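Long-range contacts in mandelate racemase/muconate lactonizing protein (PDB 3VC5), which probably catalyses the magnesium-dependent dehydration of D-glucarate to 5-dehydro-4-deoxy-D-glucarate, the first step in breaking this sugar acid down: residues S120-K125 and V290-H295; G269-A274 and V300-I305; Q374-P379 and V399-D404. All coordinates share one frame; numbering follows the deposited sequence.

Contact 1: S120-K125 and V290-H295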
ATOM      1  N   SER A 120      18.498  -9.283   9.385  1.00 25.71           N
ATOM      2  CA  SER A 120      18.309  -9.331  10.826  0.50 22.50           C
ATOM      3  C   SER A 120      16.886  -9.666  11.230  1.00 22.82           C
ATOM      4  O   SER A 120      15.942  -9.520  10.450  1.00 26.54           O
ATOM      5  CB  SER A 120      18.685  -7.996  11.476  0.50 26.79           C
ATOM      6  OG  SER A 120      19.848  -7.467  10.893  0.50 33.31           O
ATOM      7  N   SER A 121      16.756 -10.130  12.457  1.00 27.40           N
ATOM      8  CA  SER A 121      15.468 -10.377  13.086  1.00 26.79           C
ATOM      9  C   SER A 121      15.016  -9.123  13.812  1.00 27.24           C
ATOM     10  O   SER A 121      15.844  -8.303  14.253  1.00 32.55           O
ATOM     11  CB  SER A 121      15.612 -11.516  14.108  1.00 35.26           C
ATOM     12  OG  SER A 121      16.119 -12.687  13.490  1.00 42.99           O
ATOM     13  N   SER A 122      13.704  -8.991  13.990  1.00 28.26           N
ATOM     14  CA  SER A 122      13.160  -7.867  14.724  1.00 27.00           C
ATOM     15  C   SER A 122      11.767  -8.245  15.181  1.00 27.07           C
ATOM     16  O   SER A 122      11.210  -9.271  14.756  1.00 25.19           O
ATOM     17  CB  SER A 122      13.070  -6.620  13.845  1.00 26.86           C
ATOM     18  OG  SER A 122      12.269  -6.858  12.698  1.00 27.81           O
ATOM     19  N   ARG A 123      11.181  -7.398  16.011  1.00 26.98           N
ATOM     20  CA  ARG A 123       9.814  -7.645  16.457  1.00 24.50           C
ATOM     21  C   ARG A 123       8.828  -7.638  15.303  1.00 27.35           C
ATOM     22  O   ARG A 123       8.017  -8.572  15.180  1.00 26.40           O
ATOM     23  CB  ARG A 123       9.365  -6.619  17.496  1.00 27.19           C
ATOM     24  CG  ARG A 123       7.928  -6.851  17.973  1.00 26.15           C
ATOM     25  CD  ARG A 123       7.845  -7.958  19.022  1.00 34.49           C
ATOM     26  NE  ARG A 123       8.010  -7.454  20.390  1.00 50.94           N
ATOM     27  CZ  ARG A 123       8.930  -7.889  21.246  1.00 51.72           C
ATOM     28  NH1 ARG A 123       9.769  -8.845  20.879  1.00 51.96           N
ATOM     29  NH2 ARG A 123       9.010  -7.376  22.474  1.00 43.70           N
ATOM     30  N   VAL A 124       8.876  -6.611  14.457  1.00 23.95           N
ATOM     31  CA  VAL A 124       7.912  -6.528  13.358  1.00 24.29           C
ATOM     32  C   VAL A 124       8.138  -7.680  12.393  1.00 23.09           C
ATOM     33  O   VAL A 124       7.189  -8.275  11.935  1.00 23.84           O
ATOM     34  CB  VAL A 124       7.927  -5.152  12.628  1.00 25.17           C
ATOM     35  CG1 VAL A 124       7.109  -5.185  11.350  1.00 24.48           C
ATOM     36  CG2 VAL A 124       7.474  -4.052  13.596  1.00 30.10           C
ATOM     37  N   LYS A 125       9.392  -7.984  12.048  1.00 22.48           N
ATOM     38  CA  LYS A 125       9.594  -9.063  11.099  1.00 21.30           C
ATOM     39  C   LYS A 125       9.092 -10.387  11.677  1.00 21.45           C
ATOM     40  O   LYS A 125       8.581 -11.253  10.933  1.00 21.49           O
ATOM     41  CB  LYS A 125      11.090  -9.152  10.709  1.00 23.77           C
ATOM     42  CG  LYS A 125      11.388 -10.020   9.490  1.00 22.95           C
ATOM     43  CD  LYS A 125      12.880  -9.956   9.170  1.00 29.94           C
ATOM     44  CE  LYS A 125      13.369 -11.032   8.294  1.00 30.94           C
ATOM     45  NZ  LYS A 125      14.766 -11.462   8.650  1.00 28.54           N
ATOM     46  N   VAL A 290      17.587  -4.687   3.643  1.00 19.53           N
ATOM     47  CA  VAL A 290      16.224  -4.125   3.706  1.00 19.70           C
ATOM     48  C   VAL A 290      15.246  -5.285   3.699  1.00 20.17           C
ATOM     49  O   VAL A 290      15.030  -5.905   2.626  1.00 20.90           O
ATOM     50  CB  VAL A 290      15.939  -3.204   2.497  1.00 21.08           C
ATOM     51  CG1 VAL A 290      14.529  -2.609   2.567  1.00 21.05           C
ATOM     52  CG2 VAL A 290      17.001  -2.084   2.413  1.00 24.90           C
ATOM     53  N   VAL A 291      14.709  -5.620   4.877  1.00 21.83           N
ATOM     54  CA  VAL A 291      13.902  -6.843   5.005  1.00 19.69           C
ATOM     55  C   VAL A 291      12.650  -6.617   5.857  1.00 20.25           C
ATOM     56  O   VAL A 291      11.933  -7.559   6.174  1.00 22.11           O
ATOM     57  CB  VAL A 291      14.733  -8.063   5.529  1.00 19.29           C
ATOM     58  CG1 VAL A 291      15.849  -8.437   4.527  1.00 21.11           C
ATOM     59  CG2 VAL A 291      15.331  -7.728   6.879  1.00 20.71           C
ATOM     60  N   THR A 292      12.431  -5.369   6.281  1.00 19.98           N
ATOM     61  CA  THR A 292      11.237  -5.069   7.072  1.00 20.08           C
ATOM     62  C   THR A 292      10.981  -3.559   6.899  1.00 20.69           C
ATOM     63  O   THR A 292      11.888  -2.834   6.503  1.00 20.87           O
ATOM     64  CB  THR A 292      11.447  -5.499   8.559  1.00 18.66           C
ATOM     65  OG1 THR A 292      10.192  -5.447   9.231  1.00 20.26           O
ATOM     66  CG2 THR A 292      12.426  -4.593   9.304  1.00 21.46           C
ATOM     67  N   PRO A 293       9.753  -3.083   7.116  1.00 20.22           N
ATOM     68  CA  PRO A 293       9.528  -1.686   6.726  1.00 20.23           C
ATOM     69  C   PRO A 293      10.383  -0.647   7.445  1.00 21.39           C
ATOM     70  O   PRO A 293      10.709   0.391   6.850  1.00 22.42           O
ATOM     71  CB  PRO A 293       8.010  -1.493   7.017  1.00 20.89           C
ATOM     72  CG  PRO A 293       7.433  -2.892   6.745  1.00 21.66           C
ATOM     73  CD  PRO A 293       8.468  -3.783   7.403  1.00 20.90           C
ATOM     74  N   GLU A 294      10.796  -0.920   8.671  1.00 21.36           N
ATOM     75  CA  GLU A 294      11.609   0.019   9.454  0.50 20.54           C
ATOM     76  C   GLU A 294      12.950   0.307   8.763  1.00 20.30           C
ATOM     77  O   GLU A 294      13.619   1.271   9.091  1.00 21.87           O
ATOM     78  CB  GLU A 294      11.880  -0.528  10.865  0.50 24.66           C
ATOM     79  CG  GLU A 294      10.761  -0.291  11.895  0.50 30.84           C
ATOM     80  CD  GLU A 294      11.174  -0.634  13.332  0.50 50.52           C
ATOM     81  OE1 GLU A 294      10.316  -0.573  14.246  0.50 41.35           O
ATOM     82  OE2 GLU A 294      12.363  -0.957  13.554  0.50 58.87           O
ATOM     83  N   HIS A 295      13.354  -0.553   7.851  1.00 21.56           N
ATOM     84  CA  HIS A 295      14.633  -0.358   7.141  1.00 19.46           C
ATOM     85  C   HIS A 295      14.527   0.647   5.994  1.00 21.60           C
ATOM     86  O   HIS A 295      15.540   1.072   5.424  1.00 22.21           O
ATOM     87  CB  HIS A 295      15.111  -1.696   6.546  1.00 19.90           C
ATOM     88  CG  HIS A 295      15.464  -2.714   7.589  1.00 21.21           C
ATOM     89  ND1 HIS A 295      15.563  -4.060   7.324  1.00 21.00           N
ATOM     90  CD2 HIS A 295      15.698  -2.575   8.919  1.00 24.22           C
ATOM     91  CE1 HIS A 295      15.862  -4.708   8.441  1.00 19.62           C
ATOM     92  NE2 HIS A 295      15.965  -3.821   9.422  1.00 20.98           N
TER
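Lys125, in the first turn of helix 123-146, lies beside Thr292 in the loop 290-295, with Lys125 CA 5.9 Å from Thr292 CA, and the two backbones draw apart towards Ser120 and Val291. The long aliphatic part of Lys125 runs obliquely across Val291, its CD 4.0 Å from both Val291 O and Val291 CG2. With CG anti to the backbone N (chi1 -166°) the chain reaches back over the turn, and NZ donates to Ser120 O at 2.9 Å from above the carbonyl plane. Thr118 O takes a second bond from this ammonium, and the ring of Tyr314 adds a cation-pi contact. Lysine suits the site because its methylenes can cover a valine while its end satisfies carbonyls. Cut back to an alanine, the side chain would probably leave Ser120 O and Thr118 O without this donor and open a gap over Val291. The contact joins the N-terminal capping domain of the enolase superfamily to a loop that follows strand 284-286 of the modified TIM barrel. Ser122 is the N-cap of helix 123-146: its OG accepts from Lys125 N at 3.2 Å (158° at the hydrogen), and the same OG faces Thr292 CG2. Thr292 presents its other branch, OG1, to Val124 CG1 at 3.8 Å, while Val124 CG1 also brushes Pro293 CD. Thr292 CG2 rests 3.5 Å above the ring plane of His295, over its centre. At the edge of that ring ND1 accepts from Val291 N at 3.0 Å, nearly in plane, which, with the methyl, helps to fix the ring's rotation.

Contact 2: G269-A274 and V300-I305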
ATOM      1  N   GLY A 269      25.521  -4.844   5.045  1.00 23.31           N
ATOM      2  CA  GLY A 269      25.127  -3.558   5.648  1.00 23.81           C
ATOM      3  C   GLY A 269      24.663  -2.493   4.680  1.00 25.36           C
ATOM      4  O   GLY A 269      25.130  -2.416   3.537  1.00 23.32           O
ATOM      5  N   ILE A 270      23.779  -1.620   5.153  1.00 22.50           N
ATOM      6  CA  ILE A 270      23.345  -0.491   4.357  1.00 23.12           C
ATOM      7  C   ILE A 270      24.526   0.421   3.908  1.00 23.78           C
ATOM      8  O   ILE A 270      24.597   0.862   2.747  1.00 23.94           O
ATOM      9  CB  ILE A 270      22.252   0.340   5.122  1.00 23.83           C
ATOM     10  CG1 ILE A 270      20.963  -0.496   5.231  1.00 26.19           C
ATOM     11  CG2 ILE A 270      21.985   1.667   4.409  1.00 24.87           C
ATOM     12  CD1 ILE A 270      19.887   0.106   6.162  1.00 28.80           C
ATOM     13  N   ASP A 271      25.403   0.749   4.852  1.00 23.28           N
ATOM     14  CA  ASP A 271      26.547   1.618   4.571  1.00 25.46           C
ATOM     15  C   ASP A 271      27.424   1.059   3.444  1.00 26.67           C
ATOM     16  O   ASP A 271      27.683   1.749   2.445  1.00 25.82           O
ATOM     17  CB  ASP A 271      27.377   1.825   5.854  1.00 27.99           C
ATOM     18  CG  ASP A 271      28.585   2.717   5.615  1.00 29.88           C
ATOM     19  OD1 ASP A 271      28.375   3.806   5.071  1.00 35.36           O
ATOM     20  OD2 ASP A 271      29.737   2.337   5.950  1.00 33.66           O
ATOM     21  N   GLY A 272      27.873  -0.183   3.610  1.00 25.08           N
ATOM     22  CA  GLY A 272      28.769  -0.834   2.630  1.00 27.26           C
ATOM     23  C   GLY A 272      28.062  -0.978   1.285  1.00 23.72           C
ATOM     24  O   GLY A 272      28.637  -0.703   0.221  1.00 26.29           O
ATOM     25  N   MET A 273      26.792  -1.372   1.308  1.00 23.16           N
ATOM     26  CA  MET A 273      26.029  -1.483   0.070  1.00 21.71           C
ATOM     27  C   MET A 273      25.918  -0.137  -0.647  1.00 24.29           C
ATOM     28  O   MET A 273      26.061  -0.061  -1.876  1.00 25.21           O
ATOM     29  CB  MET A 273      24.634  -2.033   0.373  1.00 22.34           C
ATOM     30  CG  MET A 273      24.702  -3.523   0.695  1.00 23.02           C
ATOM     31  SD  MET A 273      24.758  -4.617  -0.746  1.00 23.95           S
ATOM     32  CE  MET A 273      23.147  -4.320  -1.496  1.00 24.15           C
ATOM     33  N   ALA A 274      25.688   0.931   0.116  1.00 26.14           N
ATOM     34  CA  ALA A 274      25.561   2.270  -0.488  1.00 25.75           C
ATOM     35  C   ALA A 274      26.891   2.698  -1.131  1.00 24.40           C
ATOM     36  O   ALA A 274      26.902   3.288  -2.197  1.00 27.07           O
ATOM     37  CB  ALA A 274      25.119   3.279   0.536  1.00 25.37           C
ATOM     38  N   VAL A 300      16.195   4.702   1.749  1.00 25.22           N
ATOM     39  CA  VAL A 300      15.903   5.795   0.843  1.00 25.18           C
ATOM     40  C   VAL A 300      16.983   6.889   0.970  1.00 27.33           C
ATOM     41  O   VAL A 300      17.396   7.504  -0.011  1.00 30.22           O
ATOM     42  CB  VAL A 300      14.464   6.327   1.090  1.00 27.13           C
ATOM     43  CG1 VAL A 300      14.286   7.761   0.513  1.00 27.46           C
ATOM     44  CG2 VAL A 300      13.429   5.315   0.524  1.00 29.26           C
ATOM     45  N   GLU A 301      17.452   7.120   2.186  1.00 26.38           N
ATOM     46  CA  GLU A 301      18.456   8.144   2.421  1.00 27.99           C
ATOM     47  C   GLU A 301      19.816   7.762   1.847  1.00 29.60           C
ATOM     48  O   GLU A 301      20.427   8.571   1.152  1.00 32.65           O
ATOM     49  CB  GLU A 301      18.586   8.359   3.912  1.00 32.26           C
ATOM     50  CG  GLU A 301      19.339   9.542   4.343  1.00 42.57           C
ATOM     51  CD  GLU A 301      19.128   9.709   5.826  1.00 58.66           C
ATOM     52  OE1 GLU A 301      18.463  10.686   6.237  1.00 69.79           O
ATOM     53  OE2 GLU A 301      19.569   8.806   6.567  1.00 56.09           O
ATOM     54  N   ARG A 302      20.278   6.533   2.098  1.00 26.92           N
ATOM     55  CA  ARG A 302      21.638   6.135   1.654  1.00 27.05           C
ATOM     56  C   ARG A 302      21.700   5.528   0.254  1.00 26.99           C
ATOM     57  O   ARG A 302      22.771   5.505  -0.393  1.00 27.78           O
ATOM     58  CB  ARG A 302      22.235   5.114   2.624  1.00 27.69           C
ATOM     59  CG  ARG A 302      22.527   5.628   4.026  1.00 29.72           C
ATOM     60  CD  ARG A 302      23.595   6.739   4.047  1.00 30.25           C
ATOM     61  NE  ARG A 302      24.844   6.381   3.346  1.00 31.03           N
ATOM     62  CZ  ARG A 302      25.821   5.622   3.852  1.00 29.29           C
ATOM     63  NH1 ARG A 302      25.718   5.101   5.080  1.00 31.01           N
ATOM     64  NH2 ARG A 302      26.930   5.384   3.125  1.00 33.78           N
ATOM     65  N   ARG A 303      20.571   5.008  -0.203  1.00 26.96           N
ATOM     66  CA  ARG A 303      20.488   4.330  -1.504  1.00 25.83           C
ATOM     67  C   ARG A 303      21.464   3.146  -1.628  1.00 24.91           C
ATOM     68  O   ARG A 303      22.310   3.104  -2.522  1.00 26.70           O
ATOM     69  CB  ARG A 303      20.636   5.332  -2.656  1.00 28.45           C
ATOM     70  CG  ARG A 303      19.513   6.386  -2.691  1.00 34.04           C
ATOM     71  CD  ARG A 303      18.241   5.810  -3.345  1.00 53.07           C
ATOM     72  NE  ARG A 303      17.023   6.615  -3.159  1.00 53.55           N
ATOM     73  CZ  ARG A 303      15.889   6.382  -3.823  1.00 53.66           C
ATOM     74  NH1 ARG A 303      15.850   5.392  -4.715  1.00 45.62           N
ATOM     75  NH2 ARG A 303      14.798   7.129  -3.616  1.00 40.77           N
ATOM     76  N   PRO A 304      21.323   2.154  -0.738  1.00 23.87           N
ATOM     77  CA  PRO A 304      22.109   0.922  -0.874  1.00 25.19           C
ATOM     78  C   PRO A 304      21.627   0.083  -2.066  1.00 23.30           C
ATOM     79  O   PRO A 304      22.343  -0.806  -2.523  1.00 25.20           O
ATOM     80  CB  PRO A 304      21.795   0.174   0.422  1.00 21.56           C
ATOM     81  CG  PRO A 304      20.401   0.641   0.800  1.00 21.97           C
ATOM     82  CD  PRO A 304      20.369   2.099   0.393  1.00 23.07           C
ATOM     83  N   ILE A 305      20.411   0.332  -2.536  1.00 23.84           N
ATOM     84  CA  ILE A 305      19.832  -0.540  -3.572  1.00 24.21           C
ATOM     85  C   ILE A 305      19.056   0.232  -4.615  1.00 25.86           C
ATOM     86  O   ILE A 305      18.516   1.308  -4.351  1.00 28.48           O
ATOM     87  CB  ILE A 305      18.903  -1.610  -2.996  1.00 25.46           C
ATOM     88  CG1 ILE A 305      17.681  -0.932  -2.355  1.00 23.84           C
ATOM     89  CG2 ILE A 305      19.685  -2.554  -2.048  1.00 26.08           C
ATOM     90  CD1 ILE A 305      16.632  -1.883  -1.765  1.00 24.31           C
TER
HETATM   91  O   HOH W   1      24.604   4.733  -3.082  1.00 29.60           O
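Ala274 and Pro304 bring together two successive helices on the outside of the (beta/alpha)7beta barrel, helix 270-277 and the end of helix 296-302. Their CA atoms are only 3.7 Å apart, an approach that the small alanine side chain permits. This inner part is tight and largely apolar, though Pro304 O is buried there without a polar partner. Pro304 CB sits 3.6 Å from Met273 CB and also lies against Ile270 O, a carbonyl already occupied by the helical bond from Ala274 N. Met273, bent at chi2 and chi3, curls its CE back to Ile305 CG2 at 3.9 Å; Leu284 and Pro266 also touch this flexible side chain. Arg303 has left-handed backbone angles (phi 57°), which turn the chain out of the helix, and the proline that follows needs no partner for an amide hydrogen.

The outer side is polar and more open to solvent. A water 2.9 Å from both Ala274 O and Arg303 O can donate to either, linking the segments. Ile270 CG2 packs on Arg302 CB at 3.9 Å, so the methylenes of the arginine extend the apolar patch before it folds over towards Asp271. One face of its guanidinium is covered by Ala274 CB. The carboxylate plane is turned 51° from the guanidinium, and a single oxygen takes the whole salt bridge: Arg302 NH1 and Arg302 NH2 donate end-on to the anti side of Asp271 OD1, at 3.0 and 2.9 Å.

Contact 3: Q374-P379 and V399-D404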
ATOM      1  N   GLN A 374       8.400 -32.523  -5.589  1.00 23.17           N
ATOM      2  CA  GLN A 374       7.767 -32.743  -4.267  1.00 24.73           C
ATOM      3  C   GLN A 374       6.731 -31.648  -3.997  1.00 24.63           C
ATOM      4  O   GLN A 374       7.012 -30.462  -4.194  1.00 25.36           O
ATOM      5  CB  GLN A 374       8.808 -32.729  -3.137  1.00 23.05           C
ATOM      6  CG  GLN A 374       9.858 -33.845  -3.224  1.00 24.96           C
ATOM      7  CD  GLN A 374      11.005 -33.643  -2.272  1.00 24.21           C
ATOM      8  OE1 GLN A 374      11.077 -34.278  -1.212  1.00 25.17           O
ATOM      9  NE2 GLN A 374      11.915 -32.747  -2.633  1.00 24.71           N
ATOM     10  N   ASP A 375       5.552 -32.011  -3.500  1.00 23.85           N
ATOM     11  CA  ASP A 375       4.565 -30.987  -3.210  1.00 22.52           C
ATOM     12  C   ASP A 375       3.455 -31.543  -2.340  1.00 24.38           C
ATOM     13  O   ASP A 375       3.335 -32.770  -2.206  1.00 26.08           O
ATOM     14  CB  ASP A 375       3.988 -30.399  -4.490  1.00 23.10           C
ATOM     15  CG  ASP A 375       3.657 -28.903  -4.364  1.00 23.65           C
ATOM     16  OD1 ASP A 375       3.417 -28.415  -3.223  1.00 24.27           O
ATOM     17  OD2 ASP A 375       3.648 -28.216  -5.415  1.00 25.50           O
ATOM     18  N   VAL A 376       2.695 -30.637  -1.715  1.00 22.41           N
ATOM     19  CA  VAL A 376       1.515 -31.020  -0.946  1.00 21.82           C
ATOM     20  C   VAL A 376       0.206 -30.597  -1.622  1.00 24.03           C
ATOM     21  O   VAL A 376      -0.879 -30.791  -1.039  1.00 27.67           O
ATOM     22  CB  VAL A 376       1.562 -30.468   0.514  1.00 22.60           C
ATOM     23  CG1 VAL A 376       2.727 -31.096   1.291  1.00 25.63           C
ATOM     24  CG2 VAL A 376       1.619 -28.935   0.487  1.00 24.99           C
ATOM     25  N   VAL A 377       0.272 -30.006  -2.821  1.00 25.10           N
ATOM     26  CA  VAL A 377      -0.970 -29.691  -3.551  1.00 24.85           C
ATOM     27  C   VAL A 377      -1.046 -30.607  -4.777  1.00 29.97           C
ATOM     28  O   VAL A 377      -0.022 -31.140  -5.226  1.00 30.69           O
ATOM     29  CB  VAL A 377      -1.081 -28.210  -3.970  1.00 22.67           C
ATOM     30  CG1 VAL A 377      -0.929 -27.292  -2.730  1.00 27.99           C
ATOM     31  CG2 VAL A 377       0.010 -27.863  -4.993  1.00 25.90           C
ATOM     32  N   ALA A 378      -2.243 -30.757  -5.334  0.50 32.68           N
ATOM     33  CA  ALA A 378      -2.446 -31.528  -6.565  0.50 38.08           C
ATOM     34  C   ALA A 378      -1.676 -30.910  -7.745  0.50 40.83           C
ATOM     35  O   ALA A 378      -1.600 -29.692  -7.857  0.50 37.10           O
ATOM     36  CB  ALA A 378      -3.923 -31.594  -6.876  0.50 38.11           C
ATOM     37  N   PRO A 379      -1.133 -31.751  -8.639  0.50 45.15           N
ATOM     38  CA  PRO A 379      -0.109 -31.417  -9.661  0.50 48.07           C
ATOM     39  C   PRO A 379      -0.453 -30.486 -10.851  0.50 52.75           C
ATOM     40  O   PRO A 379       0.463 -29.920 -11.461  0.50 53.41           O
ATOM     41  CB  PRO A 379       0.292 -32.799 -10.203  0.50 50.98           C
ATOM     42  CG  PRO A 379      -0.924 -33.644  -9.993  0.50 48.72           C
ATOM     43  CD  PRO A 379      -1.490 -33.186  -8.676  0.50 44.69           C
ATOM     44  N   VAL A 399      -5.236 -23.788  -5.792  1.00 26.78           N
ATOM     45  CA  VAL A 399      -4.607 -25.086  -5.494  1.00 26.90           C
ATOM     46  C   VAL A 399      -5.455 -25.918  -4.557  1.00 29.02           C
ATOM     47  O   VAL A 399      -6.300 -25.392  -3.838  1.00 34.50           O
ATOM     48  CB  VAL A 399      -3.175 -24.945  -4.905  1.00 25.73           C
ATOM     49  CG1 VAL A 399      -2.228 -24.355  -5.963  1.00 26.71           C
ATOM     50  CG2 VAL A 399      -3.166 -24.127  -3.582  1.00 27.49           C
ATOM     51  N   GLU A 400      -5.231 -27.226  -4.564  1.00 29.93           N
ATOM     52  CA  GLU A 400      -6.017 -28.125  -3.740  1.00 30.01           C
ATOM     53  C   GLU A 400      -5.034 -28.925  -2.905  1.00 29.60           C
ATOM     54  O   GLU A 400      -4.140 -29.554  -3.454  1.00 29.59           O
ATOM     55  CB  GLU A 400      -6.849 -29.089  -4.616  1.00 33.15           C
ATOM     56  CG  GLU A 400      -7.797 -29.957  -3.811  1.00 51.52           C
ATOM     57  CD  GLU A 400      -8.487 -31.026  -4.655  1.00 67.62           C
ATOM     58  OE1 GLU A 400      -8.606 -30.848  -5.890  1.00 70.67           O
ATOM     59  OE2 GLU A 400      -8.910 -32.050  -4.075  1.00 74.97           O
ATOM     60  N   LEU A 401      -5.199 -28.905  -1.587  1.00 28.17           N
ATOM     61  CA  LEU A 401      -4.387 -29.722  -0.703  1.00 28.40           C
ATOM     62  C   LEU A 401      -4.554 -31.222  -1.019  1.00 26.60           C
ATOM     63  O   LEU A 401      -5.667 -31.721  -1.189  1.00 28.42           O
ATOM     64  CB  LEU A 401      -4.800 -29.461   0.745  1.00 28.14           C
ATOM     65  CG  LEU A 401      -3.924 -30.137   1.798  1.00 28.83           C
ATOM     66  CD1 LEU A 401      -2.465 -29.651   1.683  1.00 26.79           C
ATOM     67  CD2 LEU A 401      -4.502 -29.891   3.191  1.00 28.65           C
ATOM     68  N   ASP A 402      -3.436 -31.923  -1.133  1.00 24.22           N
ATOM     69  CA  ASP A 402      -3.433 -33.377  -1.258  1.00 24.39           C
ATOM     70  C   ASP A 402      -3.112 -33.895   0.134  1.00 24.28           C
ATOM     71  O   ASP A 402      -1.949 -33.832   0.595  1.00 25.49           O
ATOM     72  CB  ASP A 402      -2.345 -33.806  -2.244  1.00 28.64           C
ATOM     73  CG  ASP A 402      -2.279 -35.313  -2.434  1.00 32.83           C
ATOM     74  OD1 ASP A 402      -2.523 -36.080  -1.479  1.00 31.88           O
ATOM     75  OD2 ASP A 402      -1.959 -35.731  -3.557  1.00 45.77           O
ATOM     76  N   ARG A 403      -4.136 -34.374   0.839  1.00 24.20           N
ATOM     77  CA  ARG A 403      -3.937 -34.694   2.258  1.00 25.36           C
ATOM     78  C   ARG A 403      -3.007 -35.881   2.491  1.00 22.90           C
ATOM     79  O   ARG A 403      -2.302 -35.939   3.486  1.00 23.86           O
ATOM     80  CB  ARG A 403      -5.294 -34.907   2.960  1.00 24.45           C
ATOM     81  CG  ARG A 403      -6.172 -33.645   2.984  1.00 24.04           C
ATOM     82  CD  ARG A 403      -7.505 -33.831   3.714  1.00 26.86           C
ATOM     83  NE  ARG A 403      -8.284 -32.618   3.492  1.00 28.80           N
ATOM     84  CZ  ARG A 403      -8.048 -31.468   4.125  1.00 27.69           C
ATOM     85  NH1 ARG A 403      -7.114 -31.414   5.072  1.00 29.03           N
ATOM     86  NH2 ARG A 403      -8.756 -30.383   3.826  1.00 34.84           N
ATOM     87  N   ASP A 404      -3.008 -36.848   1.579  1.00 24.90           N
ATOM     88  CA  ASP A 404      -2.037 -37.938   1.680  1.00 22.68           C
ATOM     89  C   ASP A 404      -0.606 -37.385   1.541  1.00 22.88           C
ATOM     90  O   ASP A 404       0.312 -37.795   2.289  1.00 24.47           O
ATOM     91  CB  ASP A 404      -2.282 -38.982   0.579  1.00 23.71           C
ATOM     92  CG  ASP A 404      -3.454 -39.901   0.882  1.00 26.72           C
ATOM     93  OD1 ASP A 404      -4.097 -39.736   1.947  1.00 26.29           O
ATOM     94  OD2 ASP A 404      -3.737 -40.805   0.043  1.00 25.58           O
TER
HETATM   95  O   HOH W   2      -3.581 -28.107  -6.849  1.00 32.05           O
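The meeting flat groups are peptide units: Asp402 CB stands over one face of the Val376 carbonyl at its oxygen, while Leu401 CD1 comes in obliquely from the other side, 3.4 Å from Val376 O. Asp402 N donates to Val376 O at 2.8 Å, nearly straight (171°) but tilted from the carbonyl plane. The carbonyl of Glu400 points almost directly at Ala378 N, which donates to Glu400 O at 2.9 Å; Val377 CA makes a CA-H...O contact with the same oxygen. These two bonds flank Val377 and Leu401, a non-hydrogen-bonded antiparallel pair forming a single beta bridge before helix 403-415. Val377 crosses Val399, with Val377 CG1 3.9 Å from Val399 CB, and these compact beta-branched side chains also meet helix 344-355 through Ile345 and Ala348. Asp402 is the N-cap of helix 403-415; with CG anti to the backbone N (chi1 -180°), its OD1 accepts from Ala405 N. A water extends the bridge, donating to Ala378 O at 2.7 Å and accepting from Glu400 N at 3.0 Å. Since main-chain atoms and water carry the polar links, pairing probably depends more on backbone shape than on particular side chains, which add apolar cover and the helix cap.

Overall arrangement
Contacts 1 and 2 are neighbours, their centres 15 Å apart, and they touch where Val290 CG2 meets Ile305 CD1 at 4.2 Å. Their segments alternate along the chain, and the region 290-305 feeds both. Contact 1 is the nearer to the metal site: the side chain of Val291 is about 5 Å from that of the magnesium ligand Asn287 and about 8 Å from that of His338, a predicted proton acceptor. In contact 2, Met273 comes within about 7 Å of the ligand Glu264, side chain to side chain. Contact 3 lies across the chain's centre from both, centre to centre 32 Å from contact 1 and 41 Å from contact 2, away from these sites.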